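Side-chain contacts in NAD nucleotidase (Haemophilus influenzae, PDB 3ZTV), which degrades NAD to adenosine and nicotinamide riboside in the periplasm, combining pyrophosphatase and 5'-nucleotidase activities in one zinc-dependent enzyme: residues E478-N481 with K485-V488; M454-V459 with G520-K525. One frame throughout, in Å; residues are numbered along the deposited sequence.

Contact 1: E478-N481 with K485-V488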
ATOM      1  N   GLU A 478     -14.899   9.222  47.848  1.00 14.72           N
ATOM      2  CA  GLU A 478     -13.794  10.042  48.332  1.00 14.13           C
ATOM      3  C   GLU A 478     -12.791   9.198  49.111  1.00 16.24           C
ATOM      4  O   GLU A 478     -11.582   9.395  49.002  1.00 16.37           O
ATOM      5  CB  GLU A 478     -14.298  11.193  49.203  1.00 16.18           C
ATOM      6  CG  GLU A 478     -13.179  12.079  49.738  1.00 17.05           C
ATOM      7  CD  GLU A 478     -13.679  13.392  50.305  1.00 21.43           C
ATOM      8  OE1 GLU A 478     -14.910  13.572  50.422  1.00 18.30           O
ATOM      9  OE2 GLU A 478     -12.833  14.252  50.632  1.00 24.08           O
ATOM     10  N   THR A 479     -13.306   8.261  49.899  1.00 15.86           N
ATOM     11  CA  THR A 479     -12.467   7.379  50.702  1.00 16.79           C
ATOM     12  C   THR A 479     -12.050   6.145  49.906  1.00 16.50           C
ATOM     13  O   THR A 479     -12.900   5.365  49.486  1.00 16.30           O
ATOM     14  CB  THR A 479     -13.225   6.915  51.967  1.00 18.26           C
ATOM     15  OG1 THR A 479     -13.632   8.055  52.735  1.00 18.02           O
ATOM     16  CG2 THR A 479     -12.347   6.008  52.819  1.00 20.20           C
ATOM     17  N   PRO A 480     -10.737   5.959  49.689  1.00 16.79           N
ATOM     18  CA  PRO A 480     -10.273   4.779  48.952  1.00 16.74           C
ATOM     19  C   PRO A 480     -10.630   3.485  49.679  1.00 17.24           C
ATOM     20  O   PRO A 480     -10.720   3.484  50.909  1.00 20.15           O
ATOM     21  CB  PRO A 480      -8.750   4.959  48.920  1.00 16.64           C
ATOM     22  CG  PRO A 480      -8.533   6.420  49.127  1.00 18.98           C
ATOM     23  CD  PRO A 480      -9.629   6.856  50.054  1.00 16.58           C
ATOM     24  N   ASN A 481     -10.840   2.408  48.926  1.00 17.68           N
ATOM     25  CA  ASN A 481     -11.141   1.108  49.517  1.00 18.63           C
ATOM     26  C   ASN A 481      -9.878   0.389  49.979  1.00 21.54           C
ATOM     27  O   ASN A 481      -8.790   0.967  49.966  1.00 21.61           O
ATOM     28  CB  ASN A 481     -11.948   0.231  48.549  1.00 19.86           C
ATOM     29  CG  ASN A 481     -11.175  -0.125  47.293  1.00 18.61           C
ATOM     30  OD1 ASN A 481      -9.955   0.018  47.241  1.00 18.89           O
ATOM     31  ND2 ASN A 481     -11.884  -0.605  46.277  1.00 19.29           N
ATOM     32  N   LYS A 485      -8.296   2.015  45.947  1.00 17.34           N
ATOM     33  CA  LYS A 485      -9.019   2.539  44.787  1.00 15.21           C
ATOM     34  C   LYS A 485     -10.269   3.329  45.166  1.00 14.70           C
ATOM     35  O   LYS A 485     -10.991   2.964  46.099  1.00 16.06           O
ATOM     36  CB  LYS A 485      -9.412   1.395  43.851  1.00 15.81           C
ATOM     37  CG  LYS A 485      -8.237   0.564  43.359  1.00 15.69           C
ATOM     38  CD  LYS A 485      -7.307   1.379  42.458  1.00 16.13           C
ATOM     39  CE  LYS A 485      -6.132   0.538  41.971  1.00 19.07           C
ATOM     40  NZ  LYS A 485      -5.340   1.217  40.901  1.00 17.69           N
ATOM     41  N   ARG A 486     -10.528   4.411  44.438  1.00 12.63           N
ATOM     42  CA  ARG A 486     -11.737   5.204  44.647  1.00 12.13           C
ATOM     43  C   ARG A 486     -12.858   4.867  43.656  1.00 12.15           C
ATOM     44  O   ARG A 486     -14.030   5.113  43.939  1.00 11.52           O
ATOM     45  CB  ARG A 486     -11.422   6.706  44.578  1.00 12.72           C
ATOM     46  CG  ARG A 486     -10.521   7.225  45.689  1.00 13.03           C
ATOM     47  CD  ARG A 486     -10.452   8.750  45.668  1.00 12.26           C
ATOM     48  NE  ARG A 486      -9.700   9.285  46.805  1.00 13.67           N
ATOM     49  CZ  ARG A 486      -8.374   9.391  46.846  1.00 13.76           C
ATOM     50  NH1 ARG A 486      -7.633   9.000  45.816  1.00 14.49           N
ATOM     51  NH2 ARG A 486      -7.785   9.892  47.927  1.00 14.10           N
ATOM     52  N   LEU A 487     -12.508   4.325  42.494  1.00 12.93           N
ATOM     53  CA  LEU A 487     -13.523   4.045  41.479  1.00 11.76           C
ATOM     54  C   LEU A 487     -14.491   2.943  41.895  1.00 12.26           C
ATOM     55  O   LEU A 487     -14.086   1.910  42.430  1.00 14.40           O
ATOM     56  CB  LEU A 487     -12.883   3.705  40.131  1.00 11.97           C
ATOM     57  CG  LEU A 487     -12.292   4.889  39.353  1.00 12.01           C
ATOM     58  CD1 LEU A 487     -11.508   4.385  38.153  1.00 13.09           C
ATOM     59  CD2 LEU A 487     -13.379   5.855  38.914  1.00 13.60           C
ATOM     60  N   VAL A 488     -15.772   3.184  41.627  1.00 11.68           N
ATOM     61  CA  VAL A 488     -16.841   2.232  41.914  1.00 11.96           C
ATOM     62  C   VAL A 488     -17.338   1.591  40.619  1.00 12.03           C
ATOM     63  O   VAL A 488     -17.526   0.377  40.545  1.00 13.13           O
ATOM     64  CB  VAL A 488     -18.016   2.921  42.640  1.00 12.03           C
ATOM     65  CG1 VAL A 488     -19.217   1.988  42.757  1.00 12.61           C
ATOM     66  CG2 VAL A 488     -17.572   3.395  44.014  1.00 13.33           C
TER
HETATM   67  O   HOH W   1      -9.430  10.939  50.063  1.00 18.13           O
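Arg486 NE donates to the carbonyl O of Glu478 at 2.9 Å, one of three hydrogen bonds between the two arms of this turn; two use a side chain, Arg486 NE as donor and Asn481 OD1 as acceptor. Glu478 O lies at the edge of the guanidinium, near its plane, although the NE donor stands well above the carbonyl plane. Water 1 closes a small ring, donating to Glu478 O and accepting from Arg486 NH2. At the Asn481 end, Asn481 N donates to Lys485 O (2.9 Å) with an almost straight N-H...O angle of 167°. The side-chain carbonyl of Asn481 accepts from Lys485 N, which stands 46° out of its plane, at 2.9 Å from OD1; chi1 of 64° sets CG between the backbone N and carbonyl carbon and turns OD1 to that donor.

Packing is supplied by Pro480, which runs beside Arg486 with CG 3.7 Å from Arg486 CZ, over one guanidinium face, toward its rim. Separately, Pro480 CA makes a CA-H...O contact with Lys485 O.

Outside the turn, Glu478 reaches Ser572 N and forms a salt bridge with Lys377. This is the connecting loop of a beta hairpin, strands 472-477 and 487-493, in the C-terminal domain's four-stranded sheet.

Contact 2: M454-V459 with G520-K525; sequences MQFALV and GKDGYK. With ADN (adenosine), chain D.
Phe456 lays one face of its ring on the backbone of Asp522 and Gly523, so that a helix side chain rests on a loop main chain. Its CG is anti to the backbone N (chi1 -162°), which carries the ring away from helix 443-460 to the Asp522-Gly523 peptide. Gly523 N lies over the ring centre, while the carbonyl carbon of Asp522 is displaced toward the rim. Gly523 CA completes the layer with a CH-pi contact, 4.0 Å from the centroid of the Phe456 ring and 28° off its normal. The closest approach is Phe456 CD2 to Asp522 O, at 3.3 Å.

The close fit depends on Gly523, whose missing side chain leaves the place taken by the ring; its positive phi is also one that glycine adopts readily.

Asp522 crosses Phe456 at about a right angle, its carboxylate plane turned 48° from the ring. Phe456 CE2 comes within 3.8 Å of Asp522 OD1, but the carboxylate is directed to the bound adenosine. There it grips the ribose with both oxygens: ADN O3' donates to Asp522 OD1 at 2.7 Å, and ADN O2' donates to Asp522 OD2 at 2.7 Å. Asn408 ND2 adds a weak bond to OD2.

The chemistry is therefore divided. The ring stacks on the peptide that carries the acid, which is consistent with holding the loop in place, and the acid accepts from two adjacent hydroxyls, a bidentate arrangement consistent with recognition of a ribose that bears both its 2'- and 3'-hydroxyls.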
ATOM      1  N   MET A 454      -8.006  12.073  40.655  1.00 11.39           N
ATOM      2  CA  MET A 454      -8.735  12.207  41.919  1.00 12.03           C
ATOM      3  C   MET A 454      -7.797  12.291  43.123  1.00 12.00           C
ATOM      4  O   MET A 454      -8.031  13.078  44.049  1.00 12.25           O
ATOM      5  CB  MET A 454      -9.737  11.061  42.103  1.00 12.64           C
ATOM      6  CG  MET A 454     -10.949  11.169  41.199  1.00 11.69           C
ATOM      7  SD  MET A 454     -12.241   9.973  41.613  1.00 12.81           S
ATOM      8  CE  MET A 454     -11.478   8.451  41.043  1.00 14.22           C
ATOM      9  N   GLN A 455      -6.740  11.486  43.114  1.00 11.13           N
ATOM     10  CA  GLN A 455      -5.760  11.523  44.199  1.00 13.68           C
ATOM     11  C   GLN A 455      -5.100  12.901  44.332  1.00 14.31           C
ATOM     12  O   GLN A 455      -4.918  13.410  45.443  1.00 14.52           O
ATOM     13  CB  GLN A 455      -4.704  10.433  44.005  1.00 13.54           C
ATOM     14  CG  GLN A 455      -3.523  10.508  44.973  1.00 16.63           C
ATOM     15  CD  GLN A 455      -3.904  10.216  46.419  1.00 17.22           C
ATOM     16  OE1 GLN A 455      -4.974   9.678  46.701  1.00 18.67           O
ATOM     17  NE2 GLN A 455      -3.015  10.569  47.344  1.00 17.95           N
ATOM     18  N   PHE A 456      -4.737  13.505  43.204  1.00 13.37           N
ATOM     19  CA  PHE A 456      -4.128  14.835  43.210  1.00 14.09           C
ATOM     20  C   PHE A 456      -5.144  15.874  43.683  1.00 14.75           C
ATOM     21  O   PHE A 456      -4.826  16.738  44.498  1.00 14.42           O
ATOM     22  CB  PHE A 456      -3.597  15.188  41.813  1.00 13.33           C
ATOM     23  CG  PHE A 456      -2.590  16.317  41.799  1.00 15.49           C
ATOM     24  CD1 PHE A 456      -1.265  16.084  42.126  1.00 17.42           C
ATOM     25  CD2 PHE A 456      -2.964  17.595  41.423  1.00 16.88           C
ATOM     26  CE1 PHE A 456      -0.336  17.112  42.099  1.00 19.11           C
ATOM     27  CE2 PHE A 456      -2.037  18.626  41.397  1.00 17.07           C
ATOM     28  CZ  PHE A 456      -0.725  18.378  41.734  1.00 18.89           C
ATOM     29  N   ALA A 457      -6.372  15.781  43.183  1.00 13.14           N
ATOM     30  CA  ALA A 457      -7.418  16.747  43.526  1.00 14.40           C
ATOM     31  C   ALA A 457      -7.789  16.725  45.007  1.00 15.67           C
ATOM     32  O   ALA A 457      -8.068  17.765  45.600  1.00 16.59           O
ATOM     33  CB  ALA A 457      -8.668  16.505  42.677  1.00 13.88           C
ATOM     34  N   LEU A 458      -7.802  15.534  45.592  1.00 14.39           N
ATOM     35  CA  LEU A 458      -8.334  15.342  46.936  1.00 15.96           C
ATOM     36  C   LEU A 458      -7.264  15.365  48.017  1.00 17.55           C
ATOM     37  O   LEU A 458      -7.552  15.698  49.168  1.00 20.94           O
ATOM     38  CB  LEU A 458      -9.096  14.017  47.007  1.00 15.33           C
ATOM     39  CG  LEU A 458     -10.366  13.926  46.157  1.00 15.93           C
ATOM     40  CD1 LEU A 458     -10.785  12.477  45.984  1.00 17.06           C
ATOM     41  CD2 LEU A 458     -11.489  14.751  46.775  1.00 15.96           C
ATOM     42  N   VAL A 459      -6.034  15.014  47.658  1.00 16.56           N
ATOM     43  CA  VAL A 459      -4.984  14.852  48.661  1.00 19.29           C
ATOM     44  C   VAL A 459      -3.679  15.581  48.349  1.00 20.25           C
ATOM     45  O   VAL A 459      -3.236  16.424  49.129  1.00 22.82           O
ATOM     46  CB  VAL A 459      -4.668  13.357  48.908  1.00 19.08           C
ATOM     47  CG1 VAL A 459      -3.565  13.208  49.955  1.00 20.99           C
ATOM     48  CG2 VAL A 459      -5.922  12.608  49.337  1.00 20.79           C
ATOM     49  N   GLY A 520       1.215  15.103  31.805  1.00 13.97           N
ATOM     50  CA  GLY A 520       1.300  14.650  33.181  1.00 15.26           C
ATOM     51  C   GLY A 520       1.090  15.720  34.234  1.00 14.36           C
ATOM     52  O   GLY A 520       1.214  15.452  35.429  1.00 16.09           O
ATOM     53  N   LYS A 521       0.770  16.937  33.810  1.00 14.18           N
ATOM     54  CA  LYS A 521       0.526  18.011  34.766  1.00 13.99           C
ATOM     55  C   LYS A 521      -0.724  17.710  35.599  1.00 15.21           C
ATOM     56  O   LYS A 521      -1.513  16.826  35.252  1.00 14.69           O
ATOM     57  CB  LYS A 521       0.381  19.354  34.046  1.00 14.91           C
ATOM     58  CG  LYS A 521       1.584  19.740  33.202  1.00 20.15           C
ATOM     59  CD  LYS A 521       2.786  20.066  34.061  1.00 24.02           C
ATOM     60  CE  LYS A 521       4.005  20.344  33.194  1.00 29.87           C
ATOM     61  NZ  LYS A 521       3.686  21.308  32.104  1.00 31.22           N
ATOM     62  N   ASP A 522      -0.891  18.436  36.700  1.00 16.11           N
ATOM     63  CA  ASP A 522      -2.029  18.248  37.601  1.00 14.46           C
ATOM     64  C   ASP A 522      -2.136  16.813  38.125  1.00 15.46           C
ATOM     65  O   ASP A 522      -3.230  16.323  38.407  1.00 14.48           O
ATOM     66  CB  ASP A 522      -3.337  18.672  36.921  1.00 15.48           C
ATOM     67  CG  ASP A 522      -3.951  19.916  37.552  1.00 14.25           C
ATOM     68  OD1 ASP A 522      -3.267  20.576  38.369  1.00 17.33           O
ATOM     69  OD2 ASP A 522      -5.112  20.244  37.234  1.00 13.84           O
ATOM     70  N   GLY A 523      -0.998  16.139  38.243  1.00 14.63           N
ATOM     71  CA  GLY A 523      -0.962  14.803  38.811  1.00 14.75           C
ATOM     72  C   GLY A 523      -1.501  13.682  37.938  1.00 13.74           C
ATOM     73  O   GLY A 523      -1.737  12.577  38.425  1.00 15.56           O
ATOM     74  N   TYR A 524      -1.691  13.953  36.649  1.00 13.51           N
ATOM     75  CA  TYR A 524      -2.148  12.934  35.712  1.00 12.74           C
ATOM     76  C   TYR A 524      -0.985  12.000  35.353  1.00 13.21           C
ATOM     77  O   TYR A 524      -0.539  11.939  34.204  1.00 14.11           O
ATOM     78  CB  TYR A 524      -2.763  13.589  34.468  1.00 12.79           C
ATOM     79  CG  TYR A 524      -4.177  14.110  34.680  1.00 11.95           C
ATOM     80  CD1 TYR A 524      -4.441  15.128  35.596  1.00 11.32           C
ATOM     81  CD2 TYR A 524      -5.245  13.588  33.959  1.00 11.48           C
ATOM     82  CE1 TYR A 524      -5.735  15.605  35.783  1.00 12.09           C
ATOM     83  CE2 TYR A 524      -6.533  14.053  34.139  1.00 11.17           C
ATOM     84  CZ  TYR A 524      -6.774  15.052  35.055  1.00 10.10           C
ATOM     85  OH  TYR A 524      -8.058  15.504  35.226  1.00 11.12           O
ATOM     86  N   LYS A 525      -0.510  11.266  36.355  1.00 13.99           N
ATOM     87  CA  LYS A 525       0.690  10.438  36.230  1.00 15.94           C
ATOM     88  C   LYS A 525       0.661   9.504  35.026  1.00 15.64           C
ATOM     89  O   LYS A 525       1.647   9.398  34.290  1.00 15.75           O
ATOM     90  CB  LYS A 525       0.933   9.634  37.516  1.00 17.62           C
ATOM     91  CG  LYS A 525       1.289  10.494  38.721  1.00 19.29           C
ATOM     92  CD  LYS A 525       1.562   9.649  39.957  1.00 23.30           C
ATOM     93  CE  LYS A 525       1.870  10.524  41.165  1.00 24.21           C
ATOM     94  NZ  LYS A 525       1.892   9.742  42.430  1.00 28.32           N
TER
HETATM   95  O5' ADN D1600      -4.339  27.489  39.212  1.00 29.03           O
HETATM   96  C5' ADN D1600      -3.652  26.301  38.812  1.00 21.36           C
HETATM   97  C4' ADN D1600      -4.673  25.297  38.289  1.00 18.48           C
HETATM   98  O4' ADN D1600      -5.244  25.766  37.064  1.00 17.36           O
HETATM   99  C3' ADN D1600      -4.067  23.943  37.978  1.00 16.87           C
HETATM  100  O3' ADN D1600      -4.114  23.078  39.117  1.00 20.38           O
HETATM  101  C2' ADN D1600      -4.941  23.425  36.852  1.00 14.93           C
HETATM  102  O2' ADN D1600      -6.083  22.730  37.367  1.00 16.73           O
HETATM  103  C1' ADN D1600      -5.425  24.681  36.152  1.00 16.23           C
HETATM  104  N9  ADN D1600      -4.605  24.916  34.943  1.00 13.80           N
HETATM  105  C8  ADN D1600      -3.481  25.653  34.844  1.00 15.51           C
HETATM  106  N7  ADN D1600      -3.005  25.638  33.569  1.00 15.58           N
HETATM  107  C5  ADN D1600      -3.838  24.870  32.831  1.00 13.72           C
HETATM  108  C6  ADN D1600      -3.947  24.427  31.423  1.00 14.88           C
HETATM  109  N6  ADN D1600      -3.044  24.789  30.483  1.00 14.66           N
HETATM  110  N1  ADN D1600      -4.986  23.634  31.095  1.00 12.85           N
HETATM  111  C2  ADN D1600      -5.909  23.248  31.995  1.00 13.68           C
HETATM  112  N3  ADN D1600      -5.875  23.610  33.285  1.00 13.23           N
HETATM  113  C4  ADN D1600      -4.887  24.409  33.747  1.00 14.45           C

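In the fold
Both contacts lie in the C-terminal domain, on the same side of the chain's centre, with their centres 15 Å apart. Along the chain, 454-459 comes first, the whole of contact 1 follows, and 520-525 comes last. Helix 443-460 connects them: one part of it meets the adenosine-binding loop, while Gln455 OE1 takes a probable hydrogen bond from Arg486 NH1, and Leu458 and Val459 pack against the same arginine. Met454 likewise touches Leu487. The helix thus sits between the sheet containing strands 472-477 and 487-493 and the nucleoside pocket, so it touches both the surface hairpin and the loop of that pocket.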